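Local structure of DNA translocase coupling protein (Clostridium perfringens, 6O1Y) at residues I94-P99 and P321-R326; V112-T117 and V336-F341; A135-S140 and G300-S305. The protein binds ATP and probably DNA as a membrane-associated translocase of the FtsK/SpoIIIE family, this piece of it carrying the nucleotide-binding part. All blocks are in the same frame, centred on the assembly; numbering follows the deposited sequence.

Contact 1: I94-P99 and P321-R326; sequences IPKYLP and PEVKGR. With ATP (adenosine-5'-triphosphate), chain C.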
loop_
_atom_site.group_PDB
_atom_site.type_symbol
_atom_site.label_atom_id
_atom_site.label_comp_id
_atom_site.label_asym_id
_atom_site.label_seq_id
_atom_site.Cartn_x
_atom_site.Cartn_y
_atom_site.Cartn_z
ATOM N N ILE A 94 -13.799 -10.533 -0.993
ATOM C CA ILE A 94 -12.589 -10.191 -0.236
ATOM C C ILE A 94 -12.921 -10.046 1.236
ATOM O O ILE A 94 -13.836 -9.281 1.560
ATOM C CB ILE A 94 -11.816 -8.947 -0.766
ATOM C CG1 ILE A 94 -12.753 -7.794 -1.155
ATOM C CG2 ILE A 94 -10.866 -9.324 -1.905
ATOM C CD1 ILE A 94 -12.051 -6.648 -1.726
ATOM N N PRO A 95 -12.185 -10.744 2.147
ATOM C CA PRO A 95 -12.457 -10.613 3.595
ATOM C C PRO A 95 -12.557 -9.169 4.085
ATOM O O PRO A 95 -11.821 -8.324 3.611
ATOM C CB PRO A 95 -11.260 -11.322 4.236
ATOM C CG PRO A 95 -10.839 -12.304 3.244
ATOM C CD PRO A 95 -11.080 -11.690 1.903
ATOM N N LYS A 96 -13.486 -8.882 4.991
ATOM C CA LYS A 96 -13.664 -7.543 5.562
ATOM C C LYS A 96 -12.690 -7.351 6.746
ATOM O O LYS A 96 -12.483 -6.233 7.229
ATOM C CB LYS A 96 -15.127 -7.340 6.006
ATOM C CG LYS A 96 -16.101 -7.054 4.857
ATOM C CD LYS A 96 -17.586 -7.160 5.288
ATOM C CE LYS A 96 -18.147 -8.574 5.205
ATOM N NZ LYS A 96 -19.587 -8.631 5.582
ATOM N N TYR A 97 -12.101 -8.460 7.201
ATOM C CA TYR A 97 -11.137 -8.545 8.286
ATOM C C TYR A 97 -10.337 -9.846 8.103
ATOM O O TYR A 97 -10.916 -10.914 7.845
ATOM C CB TYR A 97 -11.847 -8.479 9.651
ATOM C CG TYR A 97 -10.969 -8.760 10.851
ATOM C CD1 TYR A 97 -10.058 -7.815 11.308
ATOM C CD2 TYR A 97 -11.078 -9.958 11.558
ATOM C CE1 TYR A 97 -9.243 -8.067 12.411
ATOM C CE2 TYR A 97 -10.268 -10.221 12.666
ATOM C CZ TYR A 97 -9.360 -9.261 13.100
ATOM O OH TYR A 97 -8.556 -9.468 14.206
ATOM N N LEU A 98 -9.002 -9.753 8.228
ATOM C CA LEU A 98 -8.113 -10.900 8.067
ATOM C C LEU A 98 -6.898 -10.731 8.992
ATOM O O LEU A 98 -6.096 -9.847 8.740
ATOM C CB LEU A 98 -7.705 -10.964 6.577
ATOM C CG LEU A 98 -6.827 -12.091 6.072
ATOM C CD1 LEU A 98 -7.456 -13.436 6.305
ATOM C CD2 LEU A 98 -6.590 -11.934 4.614
ATOM N N PRO A 99 -6.739 -11.507 10.086
ATOM C CA PRO A 99 -5.554 -11.313 10.940
ATOM C C PRO A 99 -4.300 -11.943 10.345
ATOM O O PRO A 99 -4.371 -12.747 9.411
ATOM C CB PRO A 99 -5.942 -12.022 12.237
ATOM C CG PRO A 99 -6.784 -13.148 11.776
ATOM C CD PRO A 99 -7.580 -12.613 10.591
ATOM N N PRO A 321 -14.049 0.894 -0.815
ATOM C CA PRO A 321 -15.085 0.636 0.202
ATOM C C PRO A 321 -14.542 0.930 1.612
ATOM O O PRO A 321 -13.399 0.568 1.893
ATOM C CB PRO A 321 -15.409 -0.856 0.009
ATOM C CG PRO A 321 -14.265 -1.427 -0.738
ATOM C CD PRO A 321 -13.762 -0.324 -1.601
ATOM N N GLU A 322 -15.304 1.648 2.464
ATOM C CA GLU A 322 -14.820 2.020 3.803
ATOM C C GLU A 322 -14.713 0.809 4.757
ATOM O O GLU A 322 -15.571 0.605 5.610
ATOM C CB GLU A 322 -15.639 3.182 4.412
ATOM C CG GLU A 322 -14.879 4.008 5.449
ATOM C CD GLU A 322 -14.641 3.353 6.803
ATOM O OE1 GLU A 322 -15.626 3.179 7.560
ATOM O OE2 GLU A 322 -13.475 3.001 7.102
ATOM N N VAL A 323 -13.631 0.025 4.610
ATOM C CA VAL A 323 -13.347 -1.182 5.390
ATOM C C VAL A 323 -11.922 -1.082 5.965
ATOM O O VAL A 323 -10.968 -0.967 5.203
ATOM C CB VAL A 323 -13.541 -2.460 4.529
ATOM C CG1 VAL A 323 -13.178 -3.709 5.310
ATOM C CG2 VAL A 323 -14.965 -2.567 3.998
ATOM N N LYS A 324 -11.789 -1.114 7.311
ATOM C CA LYS A 324 -10.505 -1.033 8.026
ATOM C C LYS A 324 -9.563 -2.099 7.545
ATOM O O LYS A 324 -9.845 -3.298 7.690
ATOM C CB LYS A 324 -10.695 -1.175 9.536
ATOM C CG LYS A 324 -9.944 -0.129 10.349
ATOM C CD LYS A 324 -10.656 0.141 11.685
ATOM C CE LYS A 324 -12.026 0.807 11.575
ATOM N NZ LYS A 324 -12.908 0.456 12.714
ATOM N N GLY A 325 -8.489 -1.646 6.913
ATOM C CA GLY A 325 -7.451 -2.513 6.371
ATOM C C GLY A 325 -7.610 -2.802 4.898
ATOM O O GLY A 325 -6.858 -3.615 4.355
ATOM N N ARG A 326 -8.595 -2.156 4.245
ATOM C CA ARG A 326 -8.820 -2.332 2.813
ATOM C C ARG A 326 -8.008 -1.271 2.085
ATOM O O ARG A 326 -8.205 -0.051 2.265
ATOM C CB ARG A 326 -10.313 -2.286 2.452
ATOM C CG ARG A 326 -10.671 -2.714 1.037
ATOM C CD ARG A 326 -10.555 -4.210 0.771
ATOM N NE ARG A 326 -11.320 -5.097 1.665
ATOM C CZ ARG A 326 -12.618 -5.358 1.557
ATOM N NH1 ARG A 326 -13.364 -4.711 0.670
ATOM N NH2 ARG A 326 -13.197 -6.213 2.382
HETATM P PG ATP C . 0.901 5.047 11.986
HETATM O O1G ATP C . 1.033 4.311 13.293
HETATM O O2G ATP C . 2.208 4.996 11.150
HETATM O O3G ATP C . 0.530 6.531 12.193
HETATM P PB ATP C . -1.834 4.406 11.026
HETATM O O1B ATP C . -2.291 4.718 9.653
HETATM O O2B ATP C . -2.330 5.485 11.993
HETATM O O3B ATP C . -0.237 4.397 11.069
HETATM P PA ATP C . -2.101 1.888 12.548
HETATM O O1A ATP C . -1.192 2.431 13.587
HETATM O O2A ATP C . -1.374 0.816 11.729
HETATM O O3A ATP C . -2.479 3.025 11.494
HETATM O "O5'" ATP C . -3.375 1.185 13.266
HETATM C "C5'" ATP C . -4.734 1.609 13.039
HETATM C "C4'" ATP C . -5.725 0.678 13.699
HETATM O "O4'" ATP C . -6.797 0.380 12.772
HETATM C "C3'" ATP C . -5.219 -0.684 14.173
HETATM O "O3'" ATP C . -4.602 -0.624 15.454
HETATM C "C2'" ATP C . -6.506 -1.510 14.151
HETATM O "O2'" ATP C . -7.356 -1.278 15.273
HETATM C "C1'" ATP C . -7.134 -0.994 12.857
HETATM N N9 ATP C . -6.653 -1.687 11.659
HETATM C C8 ATP C . -5.475 -1.495 10.986
HETATM N N7 ATP C . -5.246 -2.379 10.043
HETATM C C5 ATP C . -6.359 -3.205 10.091
HETATM C C6 ATP C . -6.704 -4.377 9.385
HETATM N N6 ATP C . -5.935 -4.925 8.444
HETATM N N1 ATP C . -7.867 -4.990 9.708
HETATM C C2 ATP C . -8.634 -4.450 10.664
HETATM N N3 ATP C . -8.412 -3.353 11.398
HETATM C C4 ATP C . -7.243 -2.778 11.069
#
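R326 is sandwiched between I94 and V323 where two loops meet beside the adenine of ATP. The motif on one side is a type II beta turn, V323 to R326, which leads into strand 326-331 and is closed by the bond from R326 N to V323 O. The other side, 94-99, belongs to the loop between strands 82-89 and 111-116. CD1 of I94 sits 3.2 Å above one face of the R326 guanidinium, and CG1 of V323 lies over the opposite face; both are offset toward the rim. The R326 chain reaches this slot by folding twice, at chi2 (72°) and chi3 (56°), and its edge is met by the backbone of K96. NH2 of R326 donates to P95 O at 2.8 Å, with an N-H...O angle of 144°. The donor stands well above the carbonyl plane, so the bond misses the lone pairs. I94 O is 3.2 Å from the same NH2 but at a poor angle. NE is bonded to Q339 and NH1 weakly to Q337, so each guanidinium nitrogen has a partner and rotation of the group is restricted. On the nucleotide side, the aliphatic part of K324 runs past the purine, CB lying 3.7 Å from ATP N3. Y97 approaches from the other segment: ATP C2 lies in the plane of its ring, at the edge, 3.7 Å from CD1. G325 has positive phi, and the absence of a side chain leaves room for the adenine amino group, ATP N6 lying 3.5 Å from G325 CA.

Contact 2: V112-T117 and V336-F341; sequences VVVGQT and VQFQAF. With ATP (adenosine-5'-triphosphate), chain C.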
loop_
_atom_site.group_PDB
_atom_site.type_symbol
_atom_site.label_atom_id
_atom_site.label_comp_id
_atom_site.label_asym_id
_atom_site.label_seq_id
_atom_site.Cartn_x
_atom_site.Cartn_y
_atom_site.Cartn_z
ATOM N N VAL A 112 7.453 -11.501 0.371
ATOM C CA VAL A 112 6.594 -11.146 1.495
ATOM C C VAL A 112 5.120 -11.045 1.046
ATOM O O VAL A 112 4.834 -10.585 -0.066
ATOM C CB VAL A 112 7.053 -9.901 2.332
ATOM C CG1 VAL A 112 8.502 -10.034 2.805
ATOM C CG2 VAL A 112 6.816 -8.570 1.599
ATOM N N VAL A 113 4.196 -11.456 1.937
ATOM C CA VAL A 113 2.747 -11.424 1.702
ATOM C C VAL A 113 2.119 -10.326 2.564
ATOM O O VAL A 113 2.286 -10.359 3.789
ATOM C CB VAL A 113 2.106 -12.816 1.951
ATOM C CG1 VAL A 113 0.661 -12.855 1.463
ATOM C CG2 VAL A 113 2.913 -13.914 1.282
ATOM N N VAL A 114 1.398 -9.365 1.931
ATOM C CA VAL A 114 0.759 -8.208 2.605
ATOM C C VAL A 114 -0.731 -8.376 2.943
ATOM O O VAL A 114 -1.274 -7.563 3.704
ATOM C CB VAL A 114 0.950 -6.863 1.853
ATOM C CG1 VAL A 114 2.355 -6.311 2.036
ATOM C CG2 VAL A 114 0.566 -6.973 0.384
ATOM N N GLY A 115 -1.390 -9.347 2.325
ATOM C CA GLY A 115 -2.813 -9.581 2.543
ATOM C C GLY A 115 -3.483 -10.426 1.485
ATOM O O GLY A 115 -2.807 -11.091 0.696
ATOM N N GLN A 116 -4.818 -10.408 1.460
ATOM C CA GLN A 116 -5.620 -11.208 0.534
ATOM C C GLN A 116 -6.380 -10.374 -0.467
ATOM O O GLN A 116 -6.988 -9.356 -0.110
ATOM C CB GLN A 116 -6.620 -12.086 1.308
ATOM C CG GLN A 116 -6.978 -13.398 0.629
ATOM C CD GLN A 116 -8.256 -13.942 1.179
ATOM O OE1 GLN A 116 -9.301 -13.892 0.526
ATOM N NE2 GLN A 116 -8.197 -14.477 2.387
ATOM N N THR A 117 -6.408 -10.887 -1.714
ATOM C CA THR A 117 -7.105 -10.290 -2.847
ATOM C C THR A 117 -8.215 -11.223 -3.353
ATOM O O THR A 117 -8.597 -12.174 -2.659
ATOM C CB THR A 117 -6.118 -9.813 -3.918
ATOM O OG1 THR A 117 -6.808 -8.933 -4.799
ATOM C CG2 THR A 117 -5.458 -10.954 -4.687
ATOM N N VAL A 336 -4.707 -3.065 -8.178
ATOM C CA VAL A 336 -5.596 -4.081 -7.616
ATOM C C VAL A 336 -6.038 -3.785 -6.151
ATOM O O VAL A 336 -5.334 -3.078 -5.433
ATOM C CB VAL A 336 -4.867 -5.425 -7.789
ATOM C CG1 VAL A 336 -4.516 -6.078 -6.468
ATOM C CG2 VAL A 336 -5.638 -6.364 -8.699
ATOM N N GLN A 337 -7.223 -4.316 -5.740
ATOM C CA GLN A 337 -7.829 -4.148 -4.408
ATOM C C GLN A 337 -7.499 -5.321 -3.469
ATOM O O GLN A 337 -7.728 -6.486 -3.825
ATOM C CB GLN A 337 -9.371 -3.984 -4.519
ATOM C CG GLN A 337 -9.999 -3.123 -3.417
ATOM C CD GLN A 337 -11.481 -3.345 -3.160
ATOM O OE1 GLN A 337 -11.904 -3.467 -2.019
ATOM N NE2 GLN A 337 -12.319 -3.363 -4.184
ATOM N N PHE A 338 -6.990 -5.012 -2.257
ATOM C CA PHE A 338 -6.650 -6.069 -1.297
ATOM C C PHE A 338 -6.945 -5.724 0.141
ATOM O O PHE A 338 -6.863 -4.561 0.529
ATOM C CB PHE A 338 -5.173 -6.504 -1.441
ATOM C CG PHE A 338 -4.155 -5.738 -0.620
ATOM C CD1 PHE A 338 -3.648 -4.529 -1.068
ATOM C CD2 PHE A 338 -3.679 -6.249 0.582
ATOM C CE1 PHE A 338 -2.667 -3.849 -0.335
ATOM C CE2 PHE A 338 -2.724 -5.551 1.330
ATOM C CZ PHE A 338 -2.235 -4.345 0.874
ATOM N N GLN A 339 -7.195 -6.756 0.946
ATOM C CA GLN A 339 -7.420 -6.615 2.378
ATOM C C GLN A 339 -6.110 -6.948 3.090
ATOM O O GLN A 339 -5.684 -8.109 3.115
ATOM C CB GLN A 339 -8.600 -7.507 2.867
ATOM C CG GLN A 339 -8.834 -7.554 4.401
ATOM C CD GLN A 339 -9.242 -6.237 5.056
ATOM O OE1 GLN A 339 -9.857 -5.340 4.444
ATOM N NE2 GLN A 339 -8.914 -6.107 6.339
ATOM N N ALA A 340 -5.481 -5.921 3.665
ATOM C CA ALA A 340 -4.239 -6.068 4.420
ATOM C C ALA A 340 -4.454 -6.902 5.696
ATOM O O ALA A 340 -5.442 -6.702 6.411
ATOM C CB ALA A 340 -3.669 -4.698 4.770
ATOM N N PHE A 341 -3.539 -7.857 5.959
ATOM C CA PHE A 341 -3.565 -8.691 7.156
ATOM C C PHE A 341 -3.485 -7.753 8.352
ATOM O O PHE A 341 -2.850 -6.696 8.257
ATOM C CB PHE A 341 -2.324 -9.615 7.211
ATOM C CG PHE A 341 -2.130 -10.657 6.134
ATOM C CD1 PHE A 341 -3.157 -11.527 5.790
ATOM C CD2 PHE A 341 -0.893 -10.838 5.542
ATOM C CE1 PHE A 341 -2.966 -12.514 4.820
ATOM C CE2 PHE A 341 -0.694 -11.847 4.594
ATOM C CZ PHE A 341 -1.732 -12.680 4.238
HETATM P PG ATP C . 0.901 5.047 11.986
HETATM O O1G ATP C . 1.033 4.311 13.293
HETATM O O2G ATP C . 2.208 4.996 11.150
HETATM O O3G ATP C . 0.530 6.531 12.193
HETATM P PB ATP C . -1.834 4.406 11.026
HETATM O O1B ATP C . -2.291 4.718 9.653
HETATM O O2B ATP C . -2.330 5.485 11.993
HETATM O O3B ATP C . -0.237 4.397 11.069
HETATM P PA ATP C . -2.101 1.888 12.548
HETATM O O1A ATP C . -1.192 2.431 13.587
HETATM O O2A ATP C . -1.374 0.816 11.729
HETATM O O3A ATP C . -2.479 3.025 11.494
HETATM O "O5'" ATP C . -3.375 1.185 13.266
HETATM C "C5'" ATP C . -4.734 1.609 13.039
HETATM C "C4'" ATP C . -5.725 0.678 13.699
HETATM O "O4'" ATP C . -6.797 0.380 12.772
HETATM C "C3'" ATP C . -5.219 -0.684 14.173
HETATM O "O3'" ATP C . -4.602 -0.624 15.454
HETATM C "C2'" ATP C . -6.506 -1.510 14.151
HETATM O "O2'" ATP C . -7.356 -1.278 15.273
HETATM C "C1'" ATP C . -7.134 -0.994 12.857
HETATM N N9 ATP C . -6.653 -1.687 11.659
HETATM C C8 ATP C . -5.475 -1.495 10.986
HETATM N N7 ATP C . -5.246 -2.379 10.043
HETATM C C5 ATP C . -6.359 -3.205 10.091
HETATM C C6 ATP C . -6.704 -4.377 9.385
HETATM N N6 ATP C . -5.935 -4.925 8.444
HETATM N N1 ATP C . -7.867 -4.990 9.708
HETATM C C2 ATP C . -8.634 -4.450 10.664
HETATM N N3 ATP C . -8.412 -3.353 11.398
HETATM C C4 ATP C . -7.243 -2.778 11.069
#
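V336 brings CG1 near T117 OG1 at the outer end of an antiparallel pairing of strands 334-340 and 111-116, neighbours in the mixed sheet that carries the P-loop. The two strands are far from aligned: their N-to-C directions lie 104° apart and two bridges form, G115-A340 and Q116-Q339. Next along, Q337 presents its carbonyl: T117 OG1, held anti to its own backbone N, donates to Q337 O at 2.8 Å, while the Q337 amide turns off to T40. The F338 ring meets V114, whose CG2 lies 3.7 Å from F338 CE2; the two side chains cross at about a right angle, and V114 O sits at the ring edge. Q339 and Q116 form the hydrogen-bonded pair, Q339 N to Q116 O at 2.8 Å (170° at the hydrogen) and Q116 N to Q339 O at 3.0 Å. The Q339 side chain bends at chi2 and is held by R326 and K324. A340 faces G115 as the non-hydrogen-bonded pair, and its CA makes a CA-H...O contact with V114 O. The A340 carbonyl accepts a weak hydrogen bond from the adenine amino group, ATP N6 to A340 O at 2.7 Å, consistent with its observed place in the ATP site. F341 closes the series. Its N donates to V114 O at 3.2 Å, and its ring lies flat against G115, with V113 at its edge and Y104 stacked on it. G115, lacking a side chain, makes a CH-pi contact: its CA lies 3.5 Å from the F341 ring centroid, 3° off the normal.

Contact 3: A135-S140 and G300-S305; sequences AGETGS and GRFADS. With ATP (adenosine-5'-triphosphate), chain C.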
loop_
_atom_site.group_PDB
_atom_site.type_symbol
_atom_site.label_atom_id
_atom_site.label_comp_id
_atom_site.label_asym_id
_atom_site.label_seq_id
_atom_site.Cartn_x
_atom_site.Cartn_y
_atom_site.Cartn_z
ATOM N N ALA A 135 0.730 4.256 1.896
ATOM C CA ALA A 135 0.124 5.558 2.184
ATOM C C ALA A 135 -1.322 5.453 2.630
ATOM O O ALA A 135 -2.085 4.636 2.108
ATOM C CB ALA A 135 0.234 6.467 0.978
ATOM N N GLY A 136 -1.690 6.280 3.594
ATOM C CA GLY A 136 -3.043 6.293 4.140
ATOM C C GLY A 136 -3.211 7.194 5.343
ATOM O O GLY A 136 -2.247 7.424 6.086
ATOM N N GLU A 137 -4.457 7.692 5.550
ATOM C CA GLU A 137 -4.872 8.557 6.672
ATOM C C GLU A 137 -4.567 7.929 8.065
ATOM O O GLU A 137 -4.273 6.727 8.154
ATOM C CB GLU A 137 -6.374 8.898 6.554
ATOM C CG GLU A 137 -6.703 9.908 5.457
ATOM C CD GLU A 137 -7.994 9.691 4.680
ATOM O OE1 GLU A 137 -8.805 8.822 5.080
ATOM O OE2 GLU A 137 -8.194 10.395 3.662
ATOM N N THR A 138 -4.617 8.739 9.143
ATOM C CA THR A 138 -4.360 8.224 10.488
ATOM C C THR A 138 -5.415 7.168 10.817
ATOM O O THR A 138 -6.609 7.414 10.621
ATOM C CB THR A 138 -4.320 9.345 11.531
ATOM O OG1 THR A 138 -3.731 10.509 10.961
ATOM C CG2 THR A 138 -3.549 8.953 12.772
ATOM N N GLY A 139 -4.958 5.984 11.233
ATOM C CA GLY A 139 -5.821 4.866 11.592
ATOM C C GLY A 139 -6.190 3.927 10.460
ATOM O O GLY A 139 -6.925 2.962 10.694
ATOM N N SER A 140 -5.692 4.193 9.226
ATOM C CA SER A 140 -5.945 3.349 8.042
ATOM C C SER A 140 -5.272 1.974 8.182
ATOM O O SER A 140 -5.836 0.962 7.751
ATOM C CB SER A 140 -5.499 4.042 6.754
ATOM O OG SER A 140 -4.133 4.416 6.788
ATOM N N GLY A 300 -4.375 3.633 0.834
ATOM C CA GLY A 300 -5.614 3.656 1.596
ATOM C C GLY A 300 -6.637 4.563 0.945
ATOM O O GLY A 300 -6.342 5.186 -0.084
ATOM N N ARG A 301 -7.848 4.658 1.539
ATOM C CA ARG A 301 -8.892 5.510 0.978
ATOM C C ARG A 301 -8.522 6.957 1.140
ATOM O O ARG A 301 -8.332 7.440 2.257
ATOM C CB ARG A 301 -10.301 5.219 1.537
ATOM C CG ARG A 301 -11.407 6.000 0.792
ATOM C CD ARG A 301 -12.776 5.881 1.423
ATOM N NE ARG A 301 -13.107 7.043 2.250
ATOM C CZ ARG A 301 -14.250 7.190 2.919
ATOM N NH1 ARG A 301 -15.181 6.241 2.878
ATOM N NH2 ARG A 301 -14.464 8.277 3.648
ATOM N N PHE A 302 -8.380 7.632 0.009
ATOM C CA PHE A 302 -8.073 9.044 -0.010
ATOM C C PHE A 302 -9.211 9.795 -0.663
ATOM O O PHE A 302 -9.430 9.717 -1.879
ATOM C CB PHE A 302 -6.713 9.343 -0.650
ATOM C CG PHE A 302 -5.544 9.169 0.289
ATOM C CD1 PHE A 302 -5.269 10.117 1.268
ATOM C CD2 PHE A 302 -4.693 8.075 0.172
ATOM C CE1 PHE A 302 -4.177 9.963 2.124
ATOM C CE2 PHE A 302 -3.583 7.946 1.003
ATOM C CZ PHE A 302 -3.338 8.886 1.979
ATOM N N ALA A 303 -9.959 10.497 0.196
ATOM C CA ALA A 303 -11.113 11.323 -0.111
ATOM C C ALA A 303 -10.847 12.227 -1.322
ATOM O O ALA A 303 -11.691 12.299 -2.217
ATOM C CB ALA A 303 -11.481 12.144 1.117
ATOM N N ASP A 304 -9.634 12.827 -1.391
ATOM C CA ASP A 304 -9.173 13.678 -2.487
ATOM C C ASP A 304 -8.631 12.856 -3.681
ATOM O O ASP A 304 -8.043 11.778 -3.509
ATOM C CB ASP A 304 -8.088 14.636 -1.973
ATOM C CG ASP A 304 -8.037 15.967 -2.692
ATOM O OD1 ASP A 304 -7.834 15.969 -3.921
ATOM O OD2 ASP A 304 -8.195 17.012 -2.021
ATOM N N SER A 305 -8.839 13.393 -4.892
ATOM C CA SER A 305 -8.345 12.842 -6.161
ATOM C C SER A 305 -6.872 13.239 -6.361
ATOM O O SER A 305 -6.140 12.521 -7.041
ATOM C CB SER A 305 -9.168 13.375 -7.332
ATOM O OG SER A 305 -10.554 13.157 -7.131
HETATM P PG ATP C . 0.901 5.047 11.986
HETATM O O1G ATP C . 1.033 4.311 13.293
HETATM O O2G ATP C . 2.208 4.996 11.150
HETATM O O3G ATP C . 0.530 6.531 12.193
HETATM P PB ATP C . -1.834 4.406 11.026
HETATM O O1B ATP C . -2.291 4.718 9.653
HETATM O O2B ATP C . -2.330 5.485 11.993
HETATM O O3B ATP C . -0.237 4.397 11.069
HETATM P PA ATP C . -2.101 1.888 12.548
HETATM O O1A ATP C . -1.192 2.431 13.587
HETATM O O2A ATP C . -1.374 0.816 11.729
HETATM O O3A ATP C . -2.479 3.025 11.494
HETATM O "O5'" ATP C . -3.375 1.185 13.266
HETATM C "C5'" ATP C . -4.734 1.609 13.039
HETATM C "C4'" ATP C . -5.725 0.678 13.699
HETATM O "O4'" ATP C . -6.797 0.380 12.772
HETATM C "C3'" ATP C . -5.219 -0.684 14.173
HETATM O "O3'" ATP C . -4.602 -0.624 15.454
HETATM C "C2'" ATP C . -6.506 -1.510 14.151
HETATM O "O2'" ATP C . -7.356 -1.278 15.273
HETATM C "C1'" ATP C . -7.134 -0.994 12.857
HETATM N N9 ATP C . -6.653 -1.687 11.659
HETATM C C8 ATP C . -5.475 -1.495 10.986
HETATM N N7 ATP C . -5.246 -2.379 10.043
HETATM C C5 ATP C . -6.359 -3.205 10.091
HETATM C C6 ATP C . -6.704 -4.377 9.385
HETATM N N6 ATP C . -5.935 -4.925 8.444
HETATM N N1 ATP C . -7.867 -4.990 9.708
HETATM C C2 ATP C . -8.634 -4.450 10.664
HETATM N N3 ATP C . -8.412 -3.353 11.398
HETATM C C4 ATP C . -7.243 -2.778 11.069
HETATM O O HOH W 1 -6.463 6.330 3.895
#
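The carboxylate of E137 lies against the backbone carbonyl of R301, two acceptors side by side with no hydrogen bond between them. E137 OE1 is 3.2 Å from R301 O, a spacing that at 2.7 Å resolution is no evidence of strain. A water links the two main chains instead: it donates to R301 O at 2.7 Å and accepts from E137 N at 2.9 Å. The setting is the start of the P-loop (Walker A) of an FtsK/SpoIIIE-type ATPase, where the 135-140 loop leaves strand 132-135 and meets the loop that follows strand 296-299. One direct backbone bond ties the two, G300 N to A135 O at 2.8 Å (155° at the hydrogen). F302 packs alongside, its CZ 3.4 Å from G136 CA and its ring edge turned to A135 C. The E137 chain, bent at chi2, runs alongside the ring but pointing the other way, and its carboxylate is turned 74° from the ring plane. Farther along, E137 to S140 form a type II turn, in which G139 has the positive phi that favours glycine. Its end is pinned twice on one oxygen: S140 N donates to E137 O, and so does S140 OG at 2.7 Å, in the carbonyl plane and on a lone pair. With the turn held in this way, G139 N points at the beta-phosphate and bonds ATP O2B at 2.8 Å. The chemistry implies that main-chain groups and a water do most of the polar work of joining the loops, while a backbone amide contributes a dipole that would favour the negatively charged phosphate.

Overall arrangement
All three contacts touch the same ATP: 1 and 2 at the adenine, 3 at the beta-phosphate. Contacts 1 and 2 have centres about 9 Å apart and interlock along the chain, their segments alternating; G325 O and A340 N, 2.8 Å apart, probably form a hydrogen bond between them. Contact 3 is about 14 Å from contact 1, centre to centre, and meets it through packing of E322 on R301. It is about 16 Å from contact 2, with nearest atoms about 7 Å apart and no touch. ATP nevertheless touches both, its N6 bonding A340 O and its O2B accepting from G139 N. In sequence, 135-140 and 300-305 both fall between the segments of each of the other two contacts.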